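PDB 4KT7: 2-C-methyl-D-erythritol 4-phosphate cytidylyltransferase from Anaerococcus prevotii, which probably catalyses the transfer of a cytidylyl group from CTP to 2-C-methyl-D-erythritol 4-phosphate, releasing diphosphate, in the non-mevalonate route to isoprenoid precursors. Local coordinates for residues Ser117-Leu122 / His210-Asn215; Asn131-Thr136 / Glu204-Val209; Thr167-Asp172 / Thr191-Leu196. All coordinates share one frame; numbering follows the deposited sequence.

The three contacts show how chemistry follows position in an alpha/beta fold. Contact 2 is the sheet itself: parallel strands 133-139 and 206-210 joined by backbone hydrogen bonds and branched aliphatic side chains, largely buried. Contact 3, also buried, leans on the next strand, 168-172, but works through a glutamine and an aspartate instead of main-chain pairing. Contact 1 lies nearer the surface, where the chain leaving strand 206-210 meets the start of helix 118-127, a carboxylate grips the helix cap and one leucine supplies the packing. Contact 3 nests within the loop of contact 2, itself within that of contact 1. Contacts 2 and 3 bond to the second subunit, which contact 1 touches only through His-210.

Contact 1. Residues Ser117-Leu122 / His210-Asn215; sequences SEELFL and HGEYSN
Two torsions bring Ser-117 and Glu-212 together: the serine hydroxyl sits between its own backbone N and carbonyl carbon (chi1 64°), while CG of Glu-212 lies anti to the carbonyl carbon (chi1 -74°) and the chain then runs out extended toward the first residues of helix 118-127. The carboxylate meets Ser-117 with both oxygens, each using its syn lone pair. Ser-117 N donates to Glu-212 OE1 at 3.1 Å, and Ser-117 OG donates to Glu-212 OE2 at a short 2.5 Å. Ser-117 is also the N-cap of the helix, its OG accepting from Leu-120 N at 3.1 Å. In a capping box the backbone N of the N-cap residue is bonded by a side chain three residues further on; that place is taken by a leucine, and Glu-212, remote in sequence, supplies the acceptor instead.

Leu-120 packs beside this polar pair, its side chain running antiparallel alongside that of Glu-212, with Leu-120 CB 3.8 Å from Glu-212 OE2. One methyl, Leu-120 CD1, reaches His-210 O at 3.5 Å, and the other, CD2, lies 3.7 Å from Asn-215 ND2. That amide nitrogen bonds to Thr-167 O and Gln-166 OE1, so the leucine touches a group already held by its neighbours. Glu-212 and Asn-215 are the ends of a type I turn, which brings both to the same helix start.

Glu-119 OE1 comes within 4.4 Å of Glu-212 OE2, and a water molecule sits between the two carboxylates. The general lesson concerns charge: a carboxylate held by two donors beside a helix N-terminus is probably favoured by the helix dipole, which would help offset the cost of having a second acidic group so close.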
ATOM      1  N   SER A 117      15.024 -10.259  -1.884  1.00 22.75           N
ATOM      2  CA  SER A 117      16.077 -10.965  -2.604  1.00 23.88           C
ATOM      3  C   SER A 117      17.372 -10.760  -1.858  1.00 23.63           C
ATOM      4  O   SER A 117      17.487  -9.848  -1.040  1.00 24.85           O
ATOM      5  CB  SER A 117      16.242 -10.400  -4.015  1.00 21.53           C
ATOM      6  OG  SER A 117      16.670  -9.039  -3.928  1.00 24.92           O
ATOM      7  N   GLU A 118      18.343 -11.613  -2.140  1.00 19.04           N
ATOM      8  CA  GLU A 118      19.689 -11.451  -1.603  1.00 20.37           C
ATOM      9  C   GLU A 118      20.290 -10.095  -2.004  1.00 23.79           C
ATOM     10  O   GLU A 118      20.968  -9.440  -1.208  1.00 24.92           O
ATOM     11  CB  GLU A 118      20.548 -12.602  -2.114  1.00 28.35           C
ATOM     12  CG  GLU A 118      21.932 -12.695  -1.531  1.00 42.20           C
ATOM     13  CD  GLU A 118      22.712 -13.839  -2.148  1.00 52.93           C
ATOM     14  OE1 GLU A 118      22.091 -14.904  -2.393  1.00 54.97           O
ATOM     15  OE2 GLU A 118      23.930 -13.673  -2.398  1.00 52.76           O
ATOM     16  N   GLU A 119      20.015  -9.661  -3.232  1.00 21.47           N
ATOM     17  CA  GLU A 119      20.491  -8.368  -3.721  1.00 24.17           C
ATOM     18  C   GLU A 119      19.984  -7.191  -2.891  1.00 25.32           C
ATOM     19  O   GLU A 119      20.685  -6.190  -2.720  1.00 25.38           O
ATOM     20  CB  GLU A 119      20.082  -8.176  -5.180  1.00 34.70           C
ATOM     21  CG  GLU A 119      20.715  -6.983  -5.846  1.00 46.42           C
ATOM     22  CD  GLU A 119      19.894  -6.459  -7.015  1.00 61.02           C
ATOM     23  OE1 GLU A 119      18.644  -6.554  -6.970  1.00 56.38           O
ATOM     24  OE2 GLU A 119      20.503  -5.942  -7.979  1.00 72.51           O
ATOM     25  N   LEU A 120      18.768  -7.296  -2.366  1.00 19.08           N
ATOM     26  CA  LEU A 120      18.223  -6.224  -1.553  1.00 16.53           C
ATOM     27  C   LEU A 120      18.975  -6.111  -0.236  1.00 22.33           C
ATOM     28  O   LEU A 120      19.217  -5.002   0.267  1.00 20.53           O
ATOM     29  CB  LEU A 120      16.736  -6.461  -1.287  1.00 19.64           C
ATOM     30  CG  LEU A 120      16.015  -5.379  -0.500  1.00 23.21           C
ATOM     31  CD1 LEU A 120      16.110  -4.058  -1.240  1.00 24.54           C
ATOM     32  CD2 LEU A 120      14.545  -5.760  -0.247  1.00 16.60           C
ATOM     33  N   PHE A 121      19.330  -7.257   0.344  1.00 19.38           N
ATOM     34  CA  PHE A 121      20.148  -7.245   1.560  1.00 18.17           C
ATOM     35  C   PHE A 121      21.535  -6.666   1.316  1.00 20.04           C
ATOM     36  O   PHE A 121      22.041  -5.904   2.138  1.00 24.97           O
ATOM     37  CB  PHE A 121      20.281  -8.655   2.135  1.00 21.60           C
ATOM     38  CG  PHE A 121      19.001  -9.178   2.737  1.00 19.76           C
ATOM     39  CD1 PHE A 121      18.628  -8.817   4.022  1.00 18.78           C
ATOM     40  CD2 PHE A 121      18.175 -10.033   2.015  1.00 22.70           C
ATOM     41  CE1 PHE A 121      17.440  -9.309   4.589  1.00 18.01           C
ATOM     42  CE2 PHE A 121      16.999 -10.517   2.569  1.00 23.11           C
ATOM     43  CZ  PHE A 121      16.635 -10.151   3.858  1.00 22.41           C
ATOM     44  N   LEU A 122      22.153  -7.039   0.199  1.00 19.76           N
ATOM     45  CA  LEU A 122      23.464  -6.494  -0.166  1.00 17.88           C
ATOM     46  C   LEU A 122      23.393  -4.986  -0.402  1.00 20.66           C
ATOM     47  O   LEU A 122      24.281  -4.240   0.022  1.00 21.76           O
ATOM     48  CB  LEU A 122      23.995  -7.186  -1.419  1.00 21.64           C
ATOM     49  CG  LEU A 122      24.349  -8.673  -1.269  1.00 33.55           C
ATOM     50  CD1 LEU A 122      24.822  -9.281  -2.594  1.00 34.15           C
ATOM     51  CD2 LEU A 122      25.417  -8.849  -0.200  1.00 32.75           C
ATOM     52  N   HIS A 210      15.846   1.612  -2.663  1.00 20.53           N
ATOM     53  CA  HIS A 210      14.672   1.079  -3.357  1.00 22.80           C
ATOM     54  C   HIS A 210      14.447  -0.384  -2.991  1.00 30.57           C
ATOM     55  O   HIS A 210      15.333  -1.236  -3.164  1.00 21.60           O
ATOM     56  CB  HIS A 210      14.806   1.208  -4.877  1.00 29.72           C
ATOM     57  CG  HIS A 210      14.729   2.619  -5.373  1.00 38.85           C
ATOM     58  ND1 HIS A 210      13.560   3.351  -5.354  1.00 43.70           N
ATOM     59  CD2 HIS A 210      15.673   3.427  -5.915  1.00 38.45           C
ATOM     60  CE1 HIS A 210      13.791   4.555  -5.853  1.00 46.13           C
ATOM     61  NE2 HIS A 210      15.063   4.625  -6.201  1.00 43.59           N
ATOM     62  N   GLY A 211      13.256  -0.673  -2.479  1.00 27.30           N
ATOM     63  CA  GLY A 211      12.891  -2.029  -2.135  1.00 25.67           C
ATOM     64  C   GLY A 211      12.213  -2.739  -3.292  1.00 26.46           C
ATOM     65  O   GLY A 211      12.320  -2.336  -4.460  1.00 23.12           O
ATOM     66  N   GLU A 212      11.507  -3.807  -2.968  1.00 24.62           N
ATOM     67  CA  GLU A 212      10.883  -4.629  -3.976  1.00 23.92           C
ATOM     68  C   GLU A 212       9.391  -4.675  -3.706  1.00 26.23           C
ATOM     69  O   GLU A 212       8.981  -4.832  -2.563  1.00 25.96           O
ATOM     70  CB  GLU A 212      11.521  -6.027  -3.962  1.00 21.19           C
ATOM     71  CG  GLU A 212      12.936  -6.025  -4.574  1.00 28.27           C
ATOM     72  CD  GLU A 212      13.809  -7.211  -4.158  1.00 29.16           C
ATOM     73  OE1 GLU A 212      13.348  -8.071  -3.368  1.00 28.75           O
ATOM     74  OE2 GLU A 212      14.978  -7.268  -4.611  1.00 25.87           O
ATOM     75  N   TYR A 213       8.579  -4.512  -4.753  1.00 22.13           N
ATOM     76  CA  TYR A 213       7.135  -4.554  -4.573  1.00 26.39           C
ATOM     77  C   TYR A 213       6.710  -5.958  -4.161  1.00 27.88           C
ATOM     78  O   TYR A 213       5.740  -6.130  -3.430  1.00 30.30           O
ATOM     79  CB  TYR A 213       6.394  -4.079  -5.837  1.00 28.63           C
ATOM     80  CG  TYR A 213       6.485  -2.578  -6.017  1.00 32.03           C
ATOM     81  CD1 TYR A 213       5.764  -1.722  -5.198  1.00 23.25           C
ATOM     82  CD2 TYR A 213       7.308  -2.017  -6.996  1.00 28.63           C
ATOM     83  CE1 TYR A 213       5.858  -0.333  -5.338  1.00 29.94           C
ATOM     84  CE2 TYR A 213       7.410  -0.628  -7.147  1.00 26.23           C
ATOM     85  CZ  TYR A 213       6.674   0.203  -6.321  1.00 29.54           C
ATOM     86  OH  TYR A 213       6.767   1.567  -6.475  1.00 31.60           O
ATOM     87  N   SER A 214       7.458  -6.954  -4.622  1.00 22.87           N
ATOM     88  CA  SER A 214       7.196  -8.342  -4.256  1.00 29.70           C
ATOM     89  C   SER A 214       7.507  -8.665  -2.787  1.00 27.26           C
ATOM     90  O   SER A 214       7.079  -9.697  -2.283  1.00 34.15           O
ATOM     91  CB  SER A 214       7.999  -9.281  -5.164  1.00 32.58           C
ATOM     92  OG  SER A 214       9.376  -8.920  -5.157  1.00 32.54           O
ATOM     93  N   ASN A 215       8.247  -7.793  -2.108  1.00 22.56           N
ATOM     94  CA  ASN A 215       8.700  -8.063  -0.733  1.00 20.95           C
ATOM     95  C   ASN A 215       7.593  -7.785   0.303  1.00 22.20           C
ATOM     96  O   ASN A 215       7.739  -6.939   1.195  1.00 24.97           O
ATOM     97  CB  ASN A 215       9.949  -7.234  -0.438  1.00 19.85           C
ATOM     98  CG  ASN A 215      10.606  -7.585   0.886  1.00 25.06           C
ATOM     99  OD1 ASN A 215      10.427  -8.693   1.423  1.00 22.99           O
ATOM    100  ND2 ASN A 215      11.394  -6.636   1.418  1.00 20.01           N
TER
HETATM  101  O   HOH W   1      16.450  -5.102  -5.272  1.00 27.67           O

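Contact 2. Residues Asn131-Thr136 / Glu204-Val209; sequences NKAVIT and EKVKVV
Asn-131 lays its carboxamide against the aliphatic root of Lys-207, CG of the asparagine 3.6 Å from CB of the lysine and ND2 equally near the lysine CG. Just beyond, the two segments become neighbouring parallel strands in the mixed sheet of this alpha/beta nucleotidyltransferase fold, inclined at 30° to each other. In the parallel manner, Lys-207 bonds with both its N and its O to residues two apart on the other strand: its N donates to Ala-133 O, and its O receives Ile-135 N at 2.8 Å. Val-209 N then closes on Ile-135 O.

On one face Ile-135 meets Val-206, the side chains at about a right angle, and Ile-135 CG2 comes within 3.6 Å of Val-206 CG1. Ser-194 packs against both of these residues, while the other face, carrying Val-134, Thr-136 and Val-209, is covered in part by helix 118-127. Asn-131 ND2 bonds to Ala-127 O and its OD1 to Tyr-152 of the second subunit, whose ring also makes a cation-pi contact with Lys-207. Lys-207 NZ bonds to Asp-150 O of the second subunit, and Val-206 and Val-208 add backbone hydrogen bonds to that subunit, making this strand part of the dimer interface. On the helix-covered face, Val-134 CG1 touches Val-209 CG2 at 3.7 Å.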
ATOM      1  N   ASN A 131      26.461   5.914   5.257  1.00 20.82           N
ATOM      2  CA  ASN A 131      25.330   6.358   6.062  1.00 19.29           C
ATOM      3  C   ASN A 131      25.257   5.530   7.325  1.00 21.02           C
ATOM      4  O   ASN A 131      25.651   4.360   7.320  1.00 20.08           O
ATOM      5  CB  ASN A 131      24.035   6.169   5.282  1.00 18.80           C
ATOM      6  CG  ASN A 131      24.068   6.851   3.929  1.00 28.37           C
ATOM      7  OD1 ASN A 131      23.918   8.072   3.834  1.00 27.99           O
ATOM      8  ND2 ASN A 131      24.245   6.055   2.865  1.00 22.97           N
ATOM      9  N   LYS A 132      24.722   6.105   8.396  1.00 16.57           N
ATOM     10  CA  LYS A 132      24.615   5.351   9.641  1.00 21.01           C
ATOM     11  C   LYS A 132      23.245   4.733   9.843  1.00 22.54           C
ATOM     12  O   LYS A 132      23.053   3.955  10.769  1.00 15.93           O
ATOM     13  CB  LYS A 132      25.055   6.211  10.835  1.00 22.76           C
ATOM     14  CG  LYS A 132      26.519   6.649  10.714  1.00 24.85           C
ATOM     15  CD  LYS A 132      27.119   7.046  12.062  1.00 34.71           C
ATOM     16  CE  LYS A 132      28.643   6.994  11.985  1.00 47.21           C
ATOM     17  NZ  LYS A 132      29.303   7.035  13.331  1.00 59.57           N
ATOM     18  N   ALA A 133      22.302   5.069   8.961  1.00 13.80           N
ATOM     19  CA  ALA A 133      20.977   4.465   9.002  1.00 16.57           C
ATOM     20  C   ALA A 133      20.486   4.313   7.577  1.00 18.38           C
ATOM     21  O   ALA A 133      20.672   5.213   6.758  1.00 14.63           O
ATOM     22  CB  ALA A 133      20.020   5.331   9.800  1.00 16.93           C
ATOM     23  N   VAL A 134      19.884   3.158   7.285  1.00 13.55           N
ATOM     24  CA  VAL A 134      19.465   2.809   5.936  1.00 13.71           C
ATOM     25  C   VAL A 134      18.120   2.090   6.050  1.00 14.76           C
ATOM     26  O   VAL A 134      17.969   1.210   6.887  1.00 12.01           O
ATOM     27  CB  VAL A 134      20.479   1.834   5.304  1.00 22.19           C
ATOM     28  CG1 VAL A 134      20.090   1.493   3.857  1.00 20.38           C
ATOM     29  CG2 VAL A 134      21.918   2.414   5.357  1.00 18.77           C
ATOM     30  N   ILE A 135      17.134   2.458   5.236  1.00 12.81           N
ATOM     31  CA  ILE A 135      15.882   1.685   5.210  1.00 11.84           C
ATOM     32  C   ILE A 135      15.518   1.345   3.784  1.00 16.41           C
ATOM     33  O   ILE A 135      15.983   2.008   2.859  1.00 14.10           O
ATOM     34  CB  ILE A 135      14.710   2.466   5.832  1.00 19.50           C
ATOM     35  CG1 ILE A 135      14.370   3.698   4.980  1.00 18.77           C
ATOM     36  CG2 ILE A 135      15.070   2.913   7.237  1.00 15.93           C
ATOM     37  CD1 ILE A 135      13.178   4.497   5.526  1.00 16.81           C
ATOM     38  N   THR A 136      14.709   0.300   3.589  1.00 12.50           N
ATOM     39  CA  THR A 136      14.247  -0.061   2.245  1.00 16.69           C
ATOM     40  C   THR A 136      12.807   0.453   2.117  1.00 12.23           C
ATOM     41  O   THR A 136      12.053   0.379   3.079  1.00 17.66           O
ATOM     42  CB  THR A 136      14.278  -1.582   2.026  1.00 16.14           C
ATOM     43  OG1 THR A 136      13.751  -2.219   3.193  1.00 21.48           O
ATOM     44  CG2 THR A 136      15.690  -2.056   1.816  1.00 16.39           C
ATOM     45  N   GLU A 204      21.962  12.835  11.653  1.00 22.80           N
ATOM     46  CA  GLU A 204      22.371  11.737  10.798  1.00 29.59           C
ATOM     47  C   GLU A 204      21.166  11.357   9.946  1.00 27.34           C
ATOM     48  O   GLU A 204      20.104  10.994  10.465  1.00 28.81           O
ATOM     49  CB  GLU A 204      22.831  10.522  11.616  1.00 34.14           C
ATOM     50  CG  GLU A 204      24.068  10.774  12.472  1.00 41.37           C
ATOM     51  CD  GLU A 204      23.723  11.024  13.933  1.00 38.78           C
ATOM     52  OE1 GLU A 204      22.549  11.362  14.230  1.00 29.88           O
ATOM     53  OE2 GLU A 204      24.622  10.869  14.794  1.00 39.05           O
ATOM     54  N   LYS A 205      21.329  11.436   8.635  1.00 20.04           N
ATOM     55  CA  LYS A 205      20.210  11.180   7.724  1.00 22.42           C
ATOM     56  C   LYS A 205      19.965   9.693   7.457  1.00 22.98           C
ATOM     57  O   LYS A 205      20.894   8.873   7.498  1.00 23.67           O
ATOM     58  CB  LYS A 205      20.414  11.951   6.410  1.00 31.77           C
ATOM     59  CG  LYS A 205      20.359  13.465   6.579  1.00 35.17           C
ATOM     60  CD  LYS A 205      19.719  14.148   5.363  1.00 42.60           C
ATOM     61  CE  LYS A 205      19.179  15.526   5.751  1.00 47.34           C
ATOM     62  NZ  LYS A 205      18.877  16.419   4.594  1.00 48.34           N
ATOM     63  N   VAL A 206      18.701   9.348   7.203  1.00 18.53           N
ATOM     64  CA  VAL A 206      18.320   7.970   6.970  1.00 19.31           C
ATOM     65  C   VAL A 206      18.288   7.764   5.464  1.00 19.49           C
ATOM     66  O   VAL A 206      17.491   8.386   4.766  1.00 19.67           O
ATOM     67  CB  VAL A 206      16.934   7.641   7.591  1.00 14.69           C
ATOM     68  CG1 VAL A 206      16.578   6.149   7.377  1.00 14.46           C
ATOM     69  CG2 VAL A 206      16.919   7.991   9.067  1.00 18.61           C
ATOM     70  N   LYS A 207      19.172   6.905   4.960  1.00 15.67           N
ATOM     71  CA  LYS A 207      19.266   6.667   3.531  1.00 17.48           C
ATOM     72  C   LYS A 207      18.180   5.704   3.097  1.00 17.79           C
ATOM     73  O   LYS A 207      17.897   4.701   3.776  1.00 17.16           O
ATOM     74  CB  LYS A 207      20.642   6.090   3.166  1.00 15.58           C
ATOM     75  CG  LYS A 207      20.847   5.844   1.673  1.00 16.21           C
ATOM     76  CD  LYS A 207      21.000   7.186   0.927  1.00 21.30           C
ATOM     77  CE  LYS A 207      20.863   7.002  -0.579  1.00 23.62           C
ATOM     78  NZ  LYS A 207      21.105   8.303  -1.277  1.00 23.97           N
ATOM     79  N   VAL A 208      17.569   5.975   1.953  1.00 16.40           N
ATOM     80  CA  VAL A 208      16.521   5.097   1.476  1.00 16.10           C
ATOM     81  C   VAL A 208      17.059   4.273   0.325  1.00 18.61           C
ATOM     82  O   VAL A 208      17.669   4.808  -0.597  1.00 21.67           O
ATOM     83  CB  VAL A 208      15.293   5.898   1.018  1.00 26.43           C
ATOM     84  CG1 VAL A 208      14.221   4.959   0.507  1.00 17.74           C
ATOM     85  CG2 VAL A 208      14.752   6.750   2.173  1.00 23.40           C
ATOM     86  N   VAL A 209      16.863   2.964   0.395  1.00 20.15           N
ATOM     87  CA  VAL A 209      17.224   2.076  -0.702  1.00 20.74           C
ATOM     88  C   VAL A 209      15.925   1.593  -1.333  1.00 19.65           C
ATOM     89  O   VAL A 209      14.993   1.222  -0.611  1.00 18.56           O
ATOM     90  CB  VAL A 209      18.017   0.868  -0.160  1.00 17.59           C
ATOM     91  CG1 VAL A 209      17.978  -0.304  -1.126  1.00 25.79           C
ATOM     92  CG2 VAL A 209      19.458   1.294   0.174  1.00 19.21           C
TER
HETATM   93  O   HOH W   2      23.725   8.569   8.065  1.00 25.72           O
HETATM   94  O   HOH W   3      26.778   8.477  15.119  1.00 45.51           O

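Contact 3. Residues Thr167-Asp172 / Thr191-Leu196; sequences TPQAFD and TDDSQL
Gln-169 sends its amide across from strand 168-172 to the carboxylate of Asp-192, the first residue of an Asx turn in the loop ahead of helix 196-199. A chi1 of -63° swings the glutamine CG away from the carbonyl, to the side of the backbone N, and the chain is extended beyond it, which carries the amide clear of the sheet. NE2 donates to Asp-192 OD2 at 2.9 Å; the acceptor lies close to the amide plane, whereas the amide reaches OD2 on its anti side and somewhat out of the carboxylate plane. The two flat groups stand 73° apart.

Asp-192 folds its carboxylate back over its own loop, a chi1 of 71° setting CG above the main chain with N and C on its two flanks. OD2 there accepts three bonds. Ser-194 N comes from above the carboxylate plane at 3.0 Å and defines the Asx turn, while Ser-194 OG donates at 2.6 Å to the syn lone pair, leaving the anti side to the glutamine. Three donors from different directions fix the rotation of this buried carboxylate. Its other oxygen, OD1, forms a salt bridge with Lys-145 of the second subunit, which also bonds to Ser-194 OG, tying the turn to the dimer interface.

Beside the amide, Phe-171 turns its ring toward the same loop. The Phe-171 and Asp-193 side chains run nearly perpendicular, with CZ of the phenylalanine 4.1 Å from CB of the aspartate, and Gln-169 OE1 lies at the ring edge. Asp-193 directs its own carboxylate elsewhere, OD1 forming a salt bridge with Arg-88 and a hydrogen bond with Tyr-180. One water completes the join between strand and loop, donating to Gln-169 OE1 at 2.9 Å and accepting from Asp-193 N at 2.8 Å.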
ATOM      1  N   THR A 167      11.241  -3.997   4.960  1.00 16.21           N
ATOM      2  CA  THR A 167      12.518  -4.321   5.592  1.00 14.95           C
ATOM      3  C   THR A 167      13.279  -5.139   4.562  1.00 16.23           C
ATOM      4  O   THR A 167      12.656  -5.746   3.694  1.00 18.61           O
ATOM      5  CB  THR A 167      12.343  -5.086   6.918  1.00 21.70           C
ATOM      6  OG1 THR A 167      12.039  -6.457   6.650  1.00 19.46           O
ATOM      7  CG2 THR A 167      11.250  -4.461   7.787  1.00 21.50           C
ATOM      8  N   PRO A 168      14.616  -5.198   4.653  1.00 18.45           N
ATOM      9  CA  PRO A 168      15.501  -4.806   5.764  1.00 13.49           C
ATOM     10  C   PRO A 168      15.711  -3.309   5.980  1.00 16.91           C
ATOM     11  O   PRO A 168      15.366  -2.456   5.145  1.00 16.25           O
ATOM     12  CB  PRO A 168      16.837  -5.446   5.381  1.00 20.03           C
ATOM     13  CG  PRO A 168      16.821  -5.423   3.890  1.00 15.65           C
ATOM     14  CD  PRO A 168      15.379  -5.766   3.524  1.00 15.44           C
ATOM     15  N   GLN A 169      16.252  -3.017   7.158  1.00 14.73           N
ATOM     16  CA  GLN A 169      16.750  -1.711   7.530  1.00 14.55           C
ATOM     17  C   GLN A 169      18.111  -2.025   8.145  1.00 18.85           C
ATOM     18  O   GLN A 169      18.336  -3.159   8.547  1.00 17.33           O
ATOM     19  CB  GLN A 169      15.834  -1.093   8.594  1.00 13.27           C
ATOM     20  CG  GLN A 169      14.406  -0.836   8.142  1.00 25.69           C
ATOM     21  CD  GLN A 169      13.634   0.009   9.149  1.00 23.18           C
ATOM     22  OE1 GLN A 169      13.947   0.020  10.342  1.00 19.27           O
ATOM     23  NE2 GLN A 169      12.644   0.738   8.667  1.00 16.11           N
ATOM     24  N   ALA A 170      19.021  -1.060   8.226  1.00 12.29           N
ATOM     25  CA  ALA A 170      20.297  -1.334   8.896  1.00 12.10           C
ATOM     26  C   ALA A 170      20.919  -0.059   9.465  1.00 17.77           C
ATOM     27  O   ALA A 170      20.639   1.039   8.976  1.00 20.67           O
ATOM     28  CB  ALA A 170      21.273  -2.030   7.923  1.00 13.87           C
ATOM     29  N   PHE A 171      21.762  -0.209  10.491  1.00 14.40           N
ATOM     30  CA  PHE A 171      22.278   0.934  11.264  1.00 15.80           C
ATOM     31  C   PHE A 171      23.665   0.662  11.799  1.00 23.18           C
ATOM     32  O   PHE A 171      24.060  -0.502  11.946  1.00 16.60           O
ATOM     33  CB  PHE A 171      21.379   1.215  12.485  1.00 12.53           C
ATOM     34  CG  PHE A 171      19.936   1.254  12.159  1.00 17.11           C
ATOM     35  CD1 PHE A 171      19.332   2.435  11.752  1.00 16.82           C
ATOM     36  CD2 PHE A 171      19.179   0.099  12.209  1.00 15.88           C
ATOM     37  CE1 PHE A 171      17.991   2.452  11.407  1.00 19.93           C
ATOM     38  CE2 PHE A 171      17.829   0.121  11.878  1.00 13.67           C
ATOM     39  CZ  PHE A 171      17.250   1.295  11.467  1.00 11.69           C
ATOM     40  N   ASP A 172      24.377   1.747  12.105  1.00 24.22           N
ATOM     41  CA  ASP A 172      25.530   1.737  13.010  1.00 22.52           C
ATOM     42  C   ASP A 172      25.046   1.124  14.322  1.00 22.07           C
ATOM     43  O   ASP A 172      24.019   1.546  14.870  1.00 16.99           O
ATOM     44  CB  ASP A 172      26.027   3.184  13.212  1.00 21.24           C
ATOM     45  CG  ASP A 172      27.247   3.279  14.122  1.00 22.22           C
ATOM     46  OD1 ASP A 172      27.070   3.281  15.354  1.00 26.19           O
ATOM     47  OD2 ASP A 172      28.385   3.387  13.623  1.00 25.94           O
ATOM     48  N   THR A 191       6.742   4.214  14.626  1.00 44.83           N
ATOM     49  CA  THR A 191       6.216   3.392  13.539  1.00 43.36           C
ATOM     50  C   THR A 191       7.250   2.344  13.131  1.00 35.09           C
ATOM     51  O   THR A 191       6.886   1.245  12.725  1.00 32.24           O
ATOM     52  CB  THR A 191       5.824   4.236  12.311  1.00 47.86           C
ATOM     53  OG1 THR A 191       6.954   5.010  11.866  1.00 48.07           O
ATOM     54  CG2 THR A 191       4.674   5.159  12.658  1.00 54.68           C
ATOM     55  N   ASP A 192       8.535   2.700  13.229  1.00 20.52           N
ATOM     56  CA  ASP A 192       9.621   1.776  12.918  1.00 21.51           C
ATOM     57  C   ASP A 192      10.894   2.307  13.541  1.00 18.65           C
ATOM     58  O   ASP A 192      10.905   3.433  14.051  1.00 25.15           O
ATOM     59  CB  ASP A 192       9.809   1.660  11.408  1.00 17.68           C
ATOM     60  CG  ASP A 192      10.400   2.914  10.803  1.00 18.21           C
ATOM     61  OD1 ASP A 192       9.723   3.977  10.826  1.00 23.76           O
ATOM     62  OD2 ASP A 192      11.541   2.850  10.289  1.00 21.20           O
ATOM     63  N   ASP A 193      11.968   1.521  13.495  1.00 14.62           N
ATOM     64  CA  ASP A 193      13.186   1.914  14.199  1.00 23.74           C
ATOM     65  C   ASP A 193      13.787   3.193  13.648  1.00 21.29           C
ATOM     66  O   ASP A 193      14.409   3.947  14.390  1.00 22.69           O
ATOM     67  CB  ASP A 193      14.255   0.814  14.155  1.00 16.39           C
ATOM     68  CG  ASP A 193      13.803  -0.471  14.811  1.00 29.62           C
ATOM     69  OD1 ASP A 193      13.017  -0.408  15.782  1.00 27.42           O
ATOM     70  OD2 ASP A 193      14.252  -1.551  14.363  1.00 31.91           O
ATOM     71  N   SER A 194      13.639   3.438  12.347  1.00 18.51           N
ATOM     72  CA  SER A 194      14.295   4.618  11.780  1.00 17.90           C
ATOM     73  C   SER A 194      13.627   5.913  12.221  1.00 21.69           C
ATOM     74  O   SER A 194      14.245   6.975  12.149  1.00 24.44           O
ATOM     75  CB  SER A 194      14.372   4.560  10.251  1.00 14.00           C
ATOM     76  OG  SER A 194      13.107   4.837   9.673  1.00 16.05           O
ATOM     77  N   GLN A 195      12.386   5.839  12.703  1.00 16.77           N
ATOM     78  CA  GLN A 195      11.721   7.055  13.192  1.00 14.98           C
ATOM     79  C   GLN A 195      12.374   7.520  14.495  1.00 23.96           C
ATOM     80  O   GLN A 195      12.217   8.680  14.910  1.00 19.31           O
ATOM     81  CB  GLN A 195      10.209   6.855  13.381  1.00 16.09           C
ATOM     82  CG  GLN A 195       9.456   8.178  13.631  1.00 22.08           C
ATOM     83  CD  GLN A 195       7.966   7.991  13.800  1.00 28.99           C
ATOM     84  OE1 GLN A 195       7.507   6.927  14.221  1.00 36.55           O
ATOM     85  NE2 GLN A 195       7.195   9.027  13.464  1.00 21.12           N
ATOM     86  N   LEU A 196      13.139   6.631  15.130  1.00 17.58           N
ATOM     87  CA  LEU A 196      13.881   7.025  16.326  1.00 19.07           C
ATOM     88  C   LEU A 196      14.761   8.238  16.014  1.00 23.04           C
ATOM     89  O   LEU A 196      14.987   9.101  16.864  1.00 25.16           O
ATOM     90  CB  LEU A 196      14.722   5.859  16.850  1.00 16.30           C
ATOM     91  CG  LEU A 196      13.917   4.712  17.486  1.00 18.80           C
ATOM     92  CD1 LEU A 196      14.852   3.583  17.938  1.00 15.84           C
ATOM     93  CD2 LEU A 196      13.111   5.213  18.669  1.00 22.08           C
TER
HETATM   94  O   HOH W   4      11.903  -0.941  12.152  1.00 35.27           O